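Local atomic coordinates of hypothetical protein RPA3614 (Rhodopseudomonas palustris, PDB entry 2HHG), a protein that is of unknown function but carries a rhodanese-like domain, which is consistent with a sulfurtransferase of the thiosulfate-cyanide type. Residues K87-A100 / L111-A123. Sequence-based numbering, arbitrary orientation.
Sequences KKFVFYCAGGLRSA and LKPVAHIEGGFGA. With PO4 (phosphate ion), chain B.
Phe91 N reaches Ala115 O at 2.8 Å, one of four backbone bonds that zip strands 88-92 and 114-117 in parallel. Past the strand ends the pairing resumes at the mouth of the 93-98 loop, where Phe121 N and Gly122 N donate hydrogen bonds to Cys93 O and Ala94 O. Gly120 comes so close to Ala94 and Gly95 that any CB on it would clash.

His116 can be followed outward. CB sits 3.3 Å from Phe91 O, and chi1 of 86° swings the ring to the start of helix 97-109. There CG sits near Ser99 OG, CD2 has Ser99 OG (3.1 Å) and Gly96 O at the ring's edge, and CE1 and NE2 (3.7 Å) lie under Ala100 CB, 4.0 Å from the ring centroid. A water donates to Ile117 O, accepts from Cys93 N (3.3 Å) and bonds Ser99 OG.

The loop cradles a phosphate, probably from the crystallisation liquor, where rhodanese-like domains carry their active-site loop; Cys93 SG is 3.6 Å from its O2. Leu97 N and Arg98 N donate to phosphate O1 and O2, and the Arg98 chain, bent at chi3 (-70°), lays its guanidinium edge-on, NE to O2 and NH2 to O4 (2.9 Å, 176°). An alanine here would remove both side-chain bonds to the anion and would probably leave Glu50, the salt-bridge mate of NH1, without its partner.

All this belongs to one beta-alpha-beta unit, strand 88-92, helix 97-109 and strand 114-117, with strand 40-44 flanking the first strand, strand 22-24 the second, and helix 10-18 against Ala100 and His116.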
ATOM      1  N   LYS A  87     -14.277  -4.497   1.982  1.00 13.23           N
ATOM      2  CA  LYS A  87     -13.150  -5.417   1.827  1.00 12.87           C
ATOM      3  C   LYS A  87     -11.959  -4.941   2.640  1.00 12.24           C
ATOM      4  O   LYS A  87     -11.937  -3.799   3.099  1.00 12.29           O
ATOM      5  CB  LYS A  87     -12.767  -5.525   0.345  1.00 12.97           C
ATOM      6  CG  LYS A  87     -13.823  -6.239  -0.500  1.00 14.11           C
ATOM      7  CD  LYS A  87     -13.434  -6.327  -1.955  1.00 16.26           C
ATOM      8  CE  LYS A  87     -14.429  -7.174  -2.733  1.00 18.37           C
ATOM      9  NZ  LYS A  87     -14.100  -7.181  -4.181  1.00 20.61           N
ATOM     10  N   LYS A  88     -10.978  -5.821   2.820  1.00 11.62           N
ATOM     11  CA  LYS A  88      -9.692  -5.441   3.387  1.00 11.25           C
ATOM     12  C   LYS A  88      -8.784  -4.901   2.276  1.00 10.32           C
ATOM     13  O   LYS A  88      -8.648  -5.520   1.221  1.00 11.08           O
ATOM     14  CB  LYS A  88      -9.026  -6.626   4.103  1.00 11.56           C
ATOM     15  CG  LYS A  88      -7.646  -6.285   4.681  1.00 12.04           C
ATOM     16  CD  LYS A  88      -7.053  -7.384   5.561  1.00 12.88           C
ATOM     17  CE  LYS A  88      -7.584  -7.303   6.987  1.00 13.52           C
ATOM     18  NZ  LYS A  88      -6.823  -8.165   7.936  1.00 12.31           N
ATOM     19  N   PHE A  89      -8.169  -3.749   2.531  1.00  9.68           N
ATOM     20  CA  PHE A  89      -7.277  -3.103   1.571  1.00  8.50           C
ATOM     21  C   PHE A  89      -5.838  -3.311   1.983  1.00  8.36           C
ATOM     22  O   PHE A  89      -5.423  -2.880   3.061  1.00  9.01           O
ATOM     23  CB  PHE A  89      -7.618  -1.618   1.431  1.00  8.28           C
ATOM     24  CG  PHE A  89      -8.939  -1.391   0.779  1.00  8.97           C
ATOM     25  CD1 PHE A  89      -9.026  -1.171  -0.587  1.00  9.38           C
ATOM     26  CD2 PHE A  89     -10.116  -1.459   1.520  1.00  9.60           C
ATOM     27  CE1 PHE A  89     -10.258  -0.999  -1.201  1.00 10.06           C
ATOM     28  CE2 PHE A  89     -11.354  -1.283   0.917  1.00 10.26           C
ATOM     29  CZ  PHE A  89     -11.421  -1.056  -0.452  1.00 10.27           C
ATOM     30  N   VAL A  90      -5.098  -4.010   1.130  1.00  7.83           N
ATOM     31  CA  VAL A  90      -3.710  -4.347   1.375  1.00  7.72           C
ATOM     32  C   VAL A  90      -2.848  -3.526   0.421  1.00  7.45           C
ATOM     33  O   VAL A  90      -2.865  -3.756  -0.789  1.00  8.01           O
ATOM     34  CB  VAL A  90      -3.471  -5.856   1.162  1.00  7.91           C
ATOM     35  CG1 VAL A  90      -1.995  -6.204   1.340  1.00  9.32           C
ATOM     36  CG2 VAL A  90      -4.352  -6.674   2.090  1.00  9.14           C
ATOM     37  N   PHE A  91      -2.092  -2.575   0.966  1.00  7.38           N
ATOM     38  CA  PHE A  91      -1.282  -1.668   0.155  1.00  7.11           C
ATOM     39  C   PHE A  91       0.119  -2.212   0.003  1.00  7.18           C
ATOM     40  O   PHE A  91       0.655  -2.809   0.931  1.00  7.79           O
ATOM     41  CB  PHE A  91      -1.232  -0.282   0.809  1.00  7.69           C
ATOM     42  CG  PHE A  91      -2.575   0.383   0.903  1.00  7.23           C
ATOM     43  CD1 PHE A  91      -3.044   1.179  -0.136  1.00  7.80           C
ATOM     44  CD2 PHE A  91      -3.388   0.195   2.022  1.00  8.25           C
ATOM     45  CE1 PHE A  91      -4.295   1.779  -0.063  1.00  8.21           C
ATOM     46  CE2 PHE A  91      -4.637   0.793   2.101  1.00  8.06           C
ATOM     47  CZ  PHE A  91      -5.090   1.589   1.057  1.00  8.50           C
ATOM     48  N   TYR A  92       0.718  -2.010  -1.164  1.00  7.04           N
ATOM     49  CA  TYR A  92       2.126  -2.369  -1.322  1.00  7.33           C
ATOM     50  C   TYR A  92       2.891  -1.390  -2.189  1.00  7.62           C
ATOM     51  O   TYR A  92       2.337  -0.751  -3.079  1.00  7.74           O
ATOM     52  CB  TYR A  92       2.311  -3.810  -1.817  1.00  7.60           C
ATOM     53  CG  TYR A  92       2.084  -4.033  -3.293  1.00  8.02           C
ATOM     54  CD1 TYR A  92       3.156  -4.086  -4.181  1.00  7.87           C
ATOM     55  CD2 TYR A  92       0.803  -4.237  -3.795  1.00  8.38           C
ATOM     56  CE1 TYR A  92       2.952  -4.308  -5.543  1.00  8.08           C
ATOM     57  CE2 TYR A  92       0.592  -4.468  -5.154  1.00  8.05           C
ATOM     58  CZ  TYR A  92       1.671  -4.513  -6.013  1.00  8.03           C
ATOM     59  OH  TYR A  92       1.465  -4.754  -7.356  1.00  8.61           O
ATOM     60  N   CYS A  93       4.179  -1.283  -1.895  1.00  7.65           N
ATOM     61  CA  CYS A  93       5.085  -0.442  -2.658  1.00  8.53           C
ATOM     62  C   CYS A  93       6.321  -1.286  -2.973  1.00  8.60           C
ATOM     63  O   CYS A  93       6.242  -2.516  -2.944  1.00  9.53           O
ATOM     64  CB  CYS A  93       5.435   0.831  -1.874  1.00  8.70           C
ATOM     65  SG  CYS A  93       6.212   0.541  -0.250  1.00  9.76           S
ATOM     66  N   ALA A  94       7.454  -0.657  -3.277  1.00  8.96           N
ATOM     67  CA  ALA A  94       8.661  -1.419  -3.615  1.00  9.93           C
ATOM     68  C   ALA A  94       9.342  -2.090  -2.421  1.00 10.56           C
ATOM     69  O   ALA A  94       9.838  -3.216  -2.543  1.00 10.80           O
ATOM     70  CB  ALA A  94       9.659  -0.544  -4.378  1.00 10.76           C
ATOM     71  N   GLY A  95       9.367  -1.418  -1.275  1.00 10.86           N
ATOM     72  CA  GLY A  95      10.126  -1.903  -0.123  1.00 11.35           C
ATOM     73  C   GLY A  95       9.400  -1.913   1.207  1.00 11.20           C
ATOM     74  O   GLY A  95       9.980  -2.292   2.226  1.00 12.01           O
ATOM     75  N   GLY A  96       8.135  -1.507   1.207  1.00 10.83           N
ATOM     76  CA  GLY A  96       7.312  -1.557   2.413  1.00 10.95           C
ATOM     77  C   GLY A  96       7.124  -0.241   3.152  1.00 11.01           C
ATOM     78  O   GLY A  96       6.275  -0.144   4.039  1.00 12.55           O
ATOM     79  N   LEU A  97       7.884   0.789   2.786  1.00 10.07           N
ATOM     80  CA  LEU A  97       7.869   2.037   3.554  1.00  9.81           C
ATOM     81  C   LEU A  97       6.730   2.971   3.157  1.00  9.37           C
ATOM     82  O   LEU A  97       5.911   3.327   4.003  1.00  9.09           O
ATOM     83  CB  LEU A  97       9.231   2.740   3.514  1.00 10.48           C
ATOM     84  CG  LEU A  97      10.438   1.892   3.947  1.00 11.85           C
ATOM     85  CD1 LEU A  97      11.698   2.740   4.018  1.00 12.76           C
ATOM     86  CD2 LEU A  97      10.211   1.171   5.276  1.00 13.43           C
ATOM     87  N   ARG A  98       6.660   3.354   1.881  1.00  8.59           N
ATOM     88  CA  ARG A  98       5.552   4.177   1.389  1.00  8.51           C
ATOM     89  C   ARG A  98       4.217   3.538   1.731  1.00  7.84           C
ATOM     90  O   ARG A  98       3.255   4.226   2.069  1.00  7.40           O
ATOM     91  CB  ARG A  98       5.629   4.381  -0.128  1.00  8.72           C
ATOM     92  CG  ARG A  98       6.571   5.472  -0.590  1.00  9.39           C
ATOM     93  CD  ARG A  98       6.741   5.428  -2.103  1.00  9.14           C
ATOM     94  NE  ARG A  98       7.498   4.246  -2.507  1.00  9.51           N
ATOM     95  CZ  ARG A  98       7.593   3.766  -3.744  1.00  9.06           C
ATOM     96  NH1 ARG A  98       6.935   4.328  -4.751  1.00  9.46           N
ATOM     97  NH2 ARG A  98       8.338   2.690  -3.965  1.00  9.71           N
ATOM     98  N   SER A  99       4.152   2.214   1.620  1.00  8.04           N
ATOM     99  CA  SER A  99       2.886   1.525   1.858  1.00  8.26           C
ATOM    100  C   SER A  99       2.455   1.542   3.318  1.00  7.66           C
ATOM    101  O   SER A  99       1.258   1.505   3.602  1.00  7.26           O
ATOM    102  CB  SER A  99       2.904   0.104   1.302  1.00  9.16           C
ATOM    103  OG  SER A  99       3.977  -0.638   1.831  1.00 10.97           O
ATOM    104  N   ALA A 100       3.411   1.602   4.245  1.00  7.52           N
ATOM    105  CA  ALA A 100       3.060   1.794   5.654  1.00  7.74           C
ATOM    106  C   ALA A 100       2.406   3.163   5.830  1.00  7.26           C
ATOM    107  O   ALA A 100       1.372   3.294   6.492  1.00  7.56           O
ATOM    108  CB  ALA A 100       4.278   1.659   6.550  1.00  8.53           C
ATOM    109  N   LEU A 111     -10.929   4.314   6.234  1.00  8.71           N
ATOM    110  CA  LEU A 111     -10.896   3.047   5.496  1.00  8.82           C
ATOM    111  C   LEU A 111     -10.526   1.923   6.463  1.00  9.11           C
ATOM    112  O   LEU A 111      -9.590   2.070   7.244  1.00  9.50           O
ATOM    113  CB  LEU A 111      -9.895   3.102   4.341  1.00  8.55           C
ATOM    114  CG  LEU A 111     -10.123   2.109   3.191  1.00  8.61           C
ATOM    115  CD1 LEU A 111     -11.335   2.499   2.372  1.00  9.31           C
ATOM    116  CD2 LEU A 111      -8.907   2.014   2.280  1.00  8.66           C
ATOM    117  N   LYS A 112     -11.260   0.815   6.413  1.00 10.27           N
ATOM    118  CA  LYS A 112     -11.088  -0.276   7.384  1.00 11.31           C
ATOM    119  C   LYS A 112     -11.582  -1.582   6.785  1.00 10.68           C
ATOM    120  O   LYS A 112     -12.628  -1.594   6.149  1.00 10.42           O
ATOM    121  CB  LYS A 112     -11.939  -0.031   8.638  1.00 12.98           C
ATOM    122  CG  LYS A 112     -11.522   1.064   9.578  1.00 17.00           C
ATOM    123  CD  LYS A 112     -12.510   1.132  10.739  1.00 21.01           C
ATOM    124  CE  LYS A 112     -12.369   2.407  11.551  1.00 22.51           C
ATOM    125  NZ  LYS A 112     -12.682   3.618  10.750  1.00 24.05           N
ATOM    126  N   PRO A 113     -10.868  -2.697   7.017  1.00 10.28           N
ATOM    127  CA  PRO A 113      -9.539  -2.815   7.600  1.00 10.02           C
ATOM    128  C   PRO A 113      -8.459  -2.623   6.537  1.00  9.53           C
ATOM    129  O   PRO A 113      -8.706  -2.889   5.358  1.00  9.62           O
ATOM    130  CB  PRO A 113      -9.528  -4.249   8.129  1.00 10.25           C
ATOM    131  CG  PRO A 113     -10.426  -4.990   7.207  1.00 10.79           C
ATOM    132  CD  PRO A 113     -11.448  -4.016   6.698  1.00 10.45           C
ATOM    133  N   VAL A 114      -7.283  -2.163   6.952  1.00  8.88           N
ATOM    134  CA  VAL A 114      -6.178  -1.976   6.021  1.00  8.99           C
ATOM    135  C   VAL A 114      -4.938  -2.706   6.506  1.00  8.54           C
ATOM    136  O   VAL A 114      -4.803  -3.017   7.702  1.00  8.61           O
ATOM    137  CB  VAL A 114      -5.829  -0.477   5.771  1.00  8.90           C
ATOM    138  CG1 VAL A 114      -7.051   0.315   5.328  1.00  9.70           C
ATOM    139  CG2 VAL A 114      -5.219   0.162   6.995  1.00  9.09           C
ATOM    140  N   ALA A 115      -4.026  -2.960   5.576  1.00  8.25           N
ATOM    141  CA  ALA A 115      -2.752  -3.571   5.890  1.00  8.35           C
ATOM    142  C   ALA A 115      -1.751  -3.173   4.829  1.00  8.45           C
ATOM    143  O   ALA A 115      -2.113  -2.595   3.804  1.00  8.61           O
ATOM    144  CB  ALA A 115      -2.892  -5.083   5.952  1.00  8.58           C
ATOM    145  N   HIS A 116      -0.487  -3.480   5.068  1.00  8.57           N
ATOM    146  CA  HIS A 116       0.505  -3.372   4.015  1.00  8.85           C
ATOM    147  C   HIS A 116       1.401  -4.607   4.032  1.00  8.67           C
ATOM    148  O   HIS A 116       1.398  -5.366   5.004  1.00  9.11           O
ATOM    149  CB  HIS A 116       1.279  -2.047   4.089  1.00  9.21           C
ATOM    150  CG  HIS A 116       2.467  -2.072   4.993  1.00  9.69           C
ATOM    151  ND1 HIS A 116       2.402  -2.406   6.329  1.00 11.28           N
ATOM    152  CD2 HIS A 116       3.761  -1.775   4.740  1.00  9.25           C
ATOM    153  CE1 HIS A 116       3.612  -2.328   6.855  1.00 10.87           C
ATOM    154  NE2 HIS A 116       4.453  -1.949   5.911  1.00 13.25           N
ATOM    155  N   ILE A 117       2.124  -4.823   2.937  1.00  8.76           N
ATOM    156  CA  ILE A 117       2.946  -6.019   2.785  1.00  9.53           C
ATOM    157  C   ILE A 117       4.377  -5.755   3.250  1.00  9.90           C
ATOM    158  O   ILE A 117       5.082  -4.912   2.693  1.00  9.33           O
ATOM    159  CB  ILE A 117       2.948  -6.526   1.322  1.00  9.43           C
ATOM    160  CG1 ILE A 117       1.516  -6.790   0.838  1.00  9.86           C
ATOM    161  CG2 ILE A 117       3.818  -7.789   1.187  1.00 10.24           C
ATOM    162  CD1 ILE A 117       1.398  -7.323  -0.588  1.00  9.76           C
ATOM    163  N   GLU A 118       4.803  -6.497   4.269  1.00 11.03           N
ATOM    164  CA  GLU A 118       6.166  -6.391   4.771  1.00 12.19           C
ATOM    165  C   GLU A 118       7.186  -6.569   3.648  1.00 11.83           C
ATOM    166  O   GLU A 118       7.119  -7.528   2.882  1.00 11.79           O
ATOM    167  CB  GLU A 118       6.410  -7.422   5.874  1.00 13.18           C
ATOM    168  CG  GLU A 118       7.695  -7.189   6.673  1.00 16.24           C
ATOM    169  CD  GLU A 118       7.762  -8.012   7.953  1.00 20.00           C
ATOM    170  OE1 GLU A 118       7.068  -9.048   8.041  1.00 22.84           O
ATOM    171  OE2 GLU A 118       8.522  -7.624   8.869  1.00 23.02           O
ATOM    172  N   GLY A 119       8.106  -5.615   3.551  1.00 11.42           N
ATOM    173  CA  GLY A 119       9.181  -5.660   2.572  1.00 11.21           C
ATOM    174  C   GLY A 119       8.779  -5.344   1.142  1.00 10.73           C
ATOM    175  O   GLY A 119       9.615  -5.364   0.249  1.00 11.00           O
ATOM    176  N   GLY A 120       7.498  -5.065   0.913  1.00 10.52           N
ATOM    177  CA  GLY A 120       7.031  -4.633  -0.400  1.00  9.92           C
ATOM    178  C   GLY A 120       7.179  -5.655  -1.513  1.00  9.84           C
ATOM    179  O   GLY A 120       7.344  -6.861  -1.268  1.00 10.26           O
ATOM    180  N   PHE A 121       7.128  -5.158  -2.741  1.00  9.66           N
ATOM    181  CA  PHE A 121       7.245  -5.998  -3.913  1.00 10.46           C
ATOM    182  C   PHE A 121       8.628  -6.639  -4.016  1.00 10.43           C
ATOM    183  O   PHE A 121       8.759  -7.735  -4.555  1.00 10.47           O
ATOM    184  CB  PHE A 121       6.926  -5.200  -5.177  1.00 10.66           C
ATOM    185  CG  PHE A 121       6.717  -6.058  -6.386  1.00 11.52           C
ATOM    186  CD1 PHE A 121       5.633  -6.930  -6.456  1.00 13.27           C
ATOM    187  CD2 PHE A 121       7.602  -6.005  -7.452  1.00 13.21           C
ATOM    188  CE1 PHE A 121       5.437  -7.736  -7.582  1.00 13.98           C
ATOM    189  CE2 PHE A 121       7.409  -6.806  -8.577  1.00 14.90           C
ATOM    190  CZ  PHE A 121       6.325  -7.664  -8.640  1.00 14.35           C
ATOM    191  N   GLY A 122       9.653  -5.965  -3.497  1.00 10.38           N
ATOM    192  CA  GLY A 122      11.004  -6.532  -3.460  1.00 11.30           C
ATOM    193  C   GLY A 122      11.044  -7.857  -2.712  1.00 11.33           C
ATOM    194  O   GLY A 122      11.586  -8.853  -3.214  1.00 11.61           O
ATOM    195  N   ALA A 123      10.453  -7.883  -1.521  1.00 11.55           N
ATOM    196  CA  ALA A 123      10.368  -9.113  -0.727  1.00 11.88           C
ATOM    197  C   ALA A 123       9.460 -10.163  -1.373  1.00 11.69           C
ATOM    198  O   ALA A 123       9.748 -11.364  -1.322  1.00 12.69           O
ATOM    199  CB  ALA A 123       9.896  -8.801   0.676  1.00 11.73           C
TER
HETATM  200  P   PO4 B4285       9.802   2.130  -0.354  1.00 11.18           P
HETATM  201  O1  PO4 B4285       9.837   1.115   0.739  1.00 11.95           O
HETATM  202  O2  PO4 B4285       8.712   3.125  -0.118  1.00 10.88           O
HETATM  203  O3  PO4 B4285      11.147   2.842  -0.348  1.00 15.77           O
HETATM  204  O4  PO4 B4285       9.617   1.466  -1.689  1.00 12.73           O
HETATM  205  O   HOH W   1       4.400  -3.143   0.790  1.00 10.15           O